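Local coordinates for DNA replication licensing factor MCM related protein (Thermoplasma acidophilum, PDB 4ME3) that probably serves, through this zinc-binding N-terminal part of a longer ATP-driven MCM helicase, in binding single-stranded DNA during its unwinding for replication, at residues R113-R116 against S117-G121. Numbering follows the deposited sequence.
Sequences RDIR and SANIG
Ser-117 begins the short 3-10 turn that joins Arg-116 to Asn-119, and Ala-118 carries it on; both have backbone angles close to those of a 3-10 helix (-60/-29 for Ser-117).

The evidence for a closed turn comes at Asn-119, bonded twice to Arg-116. Its backbone N donates to Arg-116 O at 2.9 Å, the i to i+3 bond that defines the 3-10 turn. In return, its side-chain OD1 accepts the N-H of Arg-116, also at 2.9 Å; the bond is nearly straight, and the donor lies in the amide's carbonyl plane, on a lone pair. This second bond resembles one half of a capping box, in which the side chain three residues on takes the N-H of the capping residue; the reciprocal side-chain bond is absent. With CG beside its own backbone N (chi1 -59°), the amide folds back alongside the turn, which brings OD1 to 4.1 Å from Ile-115 CG2. Asn-119 is buried, and Tyr-110 and Leu-240 also touch its side chain.

The turn belongs to the loop leading from strand 97-101 into strand 123-147, in the OB domain. Arg-116 itself bends at chi2, bringing its guanidinium back over the preceding residues: NH1 donates to Arg-113 O at 2.8 Å and to Ile-115 O at 2.9 Å, both oxygens close to the guanidinium plane.

Ile-120 N then bonds to Ser-117 O at 3.0 Å, continuing the i to i+3 pattern, while the Ile-120 side chain packs on Leu-240 and Thr-242 of strand 233-247. Gly-121 adopts a left-handed, positive-phi conformation in which a CB would crowd the carbonyl O of Ile-120, and backbone hydrogen bonding joins this residue to Leu-240.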
ATOM      1  N   ARG A 113     -14.764  15.967   8.671  1.00 16.35           N
ATOM      2  CA  ARG A 113     -15.638  16.912   7.981  1.00 16.40           C
ATOM      3  C   ARG A 113     -14.861  17.993   7.225  1.00 17.55           C
ATOM      4  O   ARG A 113     -15.433  18.709   6.402  1.00 17.01           O
ATOM      5  CB  ARG A 113     -16.588  17.565   8.984  1.00 17.87           C
ATOM      6  CG  ARG A 113     -15.898  18.518   9.939  1.00 18.33           C
ATOM      7  CD  ARG A 113     -16.723  18.762  11.201  1.00 30.16           C
ATOM      8  NE  ARG A 113     -18.054  19.289  10.907  1.00 39.67           N
ATOM      9  CZ  ARG A 113     -19.192  18.608  11.027  1.00 38.58           C
ATOM     10  NH1 ARG A 113     -19.201  17.347  11.442  1.00 37.19           N
ATOM     11  NH2 ARG A 113     -20.341  19.199  10.731  1.00 36.21           N
ATOM     12  N   ASP A 114     -13.563  18.111   7.496  1.00 15.99           N
ATOM     13  CA  ASP A 114     -12.745  19.143   6.862  1.00 15.54           C
ATOM     14  C   ASP A 114     -11.983  18.635   5.636  1.00 13.86           C
ATOM     15  O   ASP A 114     -11.315  19.408   4.944  1.00 10.77           O
ATOM     16  CB  ASP A 114     -11.753  19.728   7.868  1.00 16.83           C
ATOM     17  CG  ASP A 114     -12.428  20.566   8.934  1.00 24.81           C
ATOM     18  OD1 ASP A 114     -13.614  20.922   8.764  1.00 23.77           O
ATOM     19  OD2 ASP A 114     -11.767  20.875   9.945  1.00 22.94           O
ATOM     20  N   ILE A 115     -12.081  17.339   5.368  1.00 10.90           N
ATOM     21  CA  ILE A 115     -11.407  16.753   4.215  1.00 10.44           C
ATOM     22  C   ILE A 115     -12.028  17.276   2.919  1.00 10.20           C
ATOM     23  O   ILE A 115     -13.248  17.398   2.822  1.00 12.22           O
ATOM     24  CB  ILE A 115     -11.491  15.213   4.259  1.00 13.46           C
ATOM     25  CG1 ILE A 115     -10.702  14.692   5.466  1.00 17.70           C
ATOM     26  CG2 ILE A 115     -10.965  14.613   2.966  1.00 16.51           C
ATOM     27  CD1 ILE A 115     -10.877  13.212   5.738  1.00 13.45           C
ATOM     28  N   ARG A 116     -11.186  17.582   1.935  1.00 11.14           N
ATOM     29  CA  ARG A 116     -11.650  18.109   0.649  1.00 11.16           C
ATOM     30  C   ARG A 116     -10.925  17.439  -0.516  1.00 15.07           C
ATOM     31  O   ARG A 116      -9.976  16.680  -0.318  1.00 12.29           O
ATOM     32  CB  ARG A 116     -11.430  19.622   0.591  1.00 10.95           C
ATOM     33  CG  ARG A 116     -12.178  20.404   1.652  1.00 12.06           C
ATOM     34  CD  ARG A 116     -13.668  20.510   1.357  1.00 12.88           C
ATOM     35  NE  ARG A 116     -14.334  21.383   2.321  1.00 12.55           N
ATOM     36  CZ  ARG A 116     -14.829  20.983   3.487  1.00 14.75           C
ATOM     37  NH1 ARG A 116     -14.759  19.707   3.854  1.00 15.84           N
ATOM     38  NH2 ARG A 116     -15.406  21.865   4.294  1.00 17.15           N
ATOM     39  N   SER A 117     -11.372  17.725  -1.734  1.00 13.07           N
ATOM     40  CA  SER A 117     -10.798  17.105  -2.925  1.00 11.63           C
ATOM     41  C   SER A 117      -9.312  17.407  -3.091  1.00 13.02           C
ATOM     42  O   SER A 117      -8.573  16.604  -3.655  1.00 13.62           O
ATOM     43  CB  SER A 117     -11.565  17.546  -4.173  1.00 13.83           C
ATOM     44  OG  SER A 117     -12.841  16.929  -4.213  1.00 18.49           O
ATOM     45  N   ALA A 118      -8.876  18.559  -2.593  1.00 14.43           N
ATOM     46  CA  ALA A 118      -7.469  18.943  -2.682  1.00 13.54           C
ATOM     47  C   ALA A 118      -6.573  17.964  -1.922  1.00 16.19           C
ATOM     48  O   ALA A 118      -5.372  17.891  -2.173  1.00 13.63           O
ATOM     49  CB  ALA A 118      -7.274  20.358  -2.153  1.00 15.47           C
ATOM     50  N   ASN A 119      -7.163  17.214  -0.996  1.00 10.46           N
ATOM     51  CA  ASN A 119      -6.419  16.233  -0.203  1.00  8.44           C
ATOM     52  C   ASN A 119      -6.261  14.882  -0.895  1.00  8.91           C
ATOM     53  O   ASN A 119      -5.480  14.038  -0.450  1.00  8.82           O
ATOM     54  CB  ASN A 119      -7.108  16.019   1.145  1.00 10.16           C
ATOM     55  CG  ASN A 119      -7.212  17.291   1.957  1.00 16.78           C
ATOM     56  OD1 ASN A 119      -8.300  17.685   2.381  1.00 17.67           O
ATOM     57  ND2 ASN A 119      -6.081  17.946   2.181  1.00 18.10           N
ATOM     58  N   ILE A 120      -7.011  14.664  -1.968  1.00  9.75           N
ATOM     59  CA  ILE A 120      -7.004  13.368  -2.638  1.00  9.56           C
ATOM     60  C   ILE A 120      -5.617  13.034  -3.176  1.00 12.71           C
ATOM     61  O   ILE A 120      -4.980  13.852  -3.844  1.00 12.62           O
ATOM     62  CB  ILE A 120      -8.036  13.318  -3.782  1.00 10.77           C
ATOM     63  CG1 ILE A 120      -9.451  13.399  -3.211  1.00 14.08           C
ATOM     64  CG2 ILE A 120      -7.873  12.040  -4.593  1.00 13.20           C
ATOM     65  CD1 ILE A 120     -10.534  13.598  -4.269  1.00 13.37           C
ATOM     66  N   GLY A 121      -5.149  11.831  -2.861  1.00  9.47           N
ATOM     67  CA  GLY A 121      -3.866  11.357  -3.342  1.00  9.89           C
ATOM     68  C   GLY A 121      -2.710  11.716  -2.432  1.00 12.26           C
ATOM     69  O   GLY A 121      -1.568  11.350  -2.707  1.00 15.89           O
TER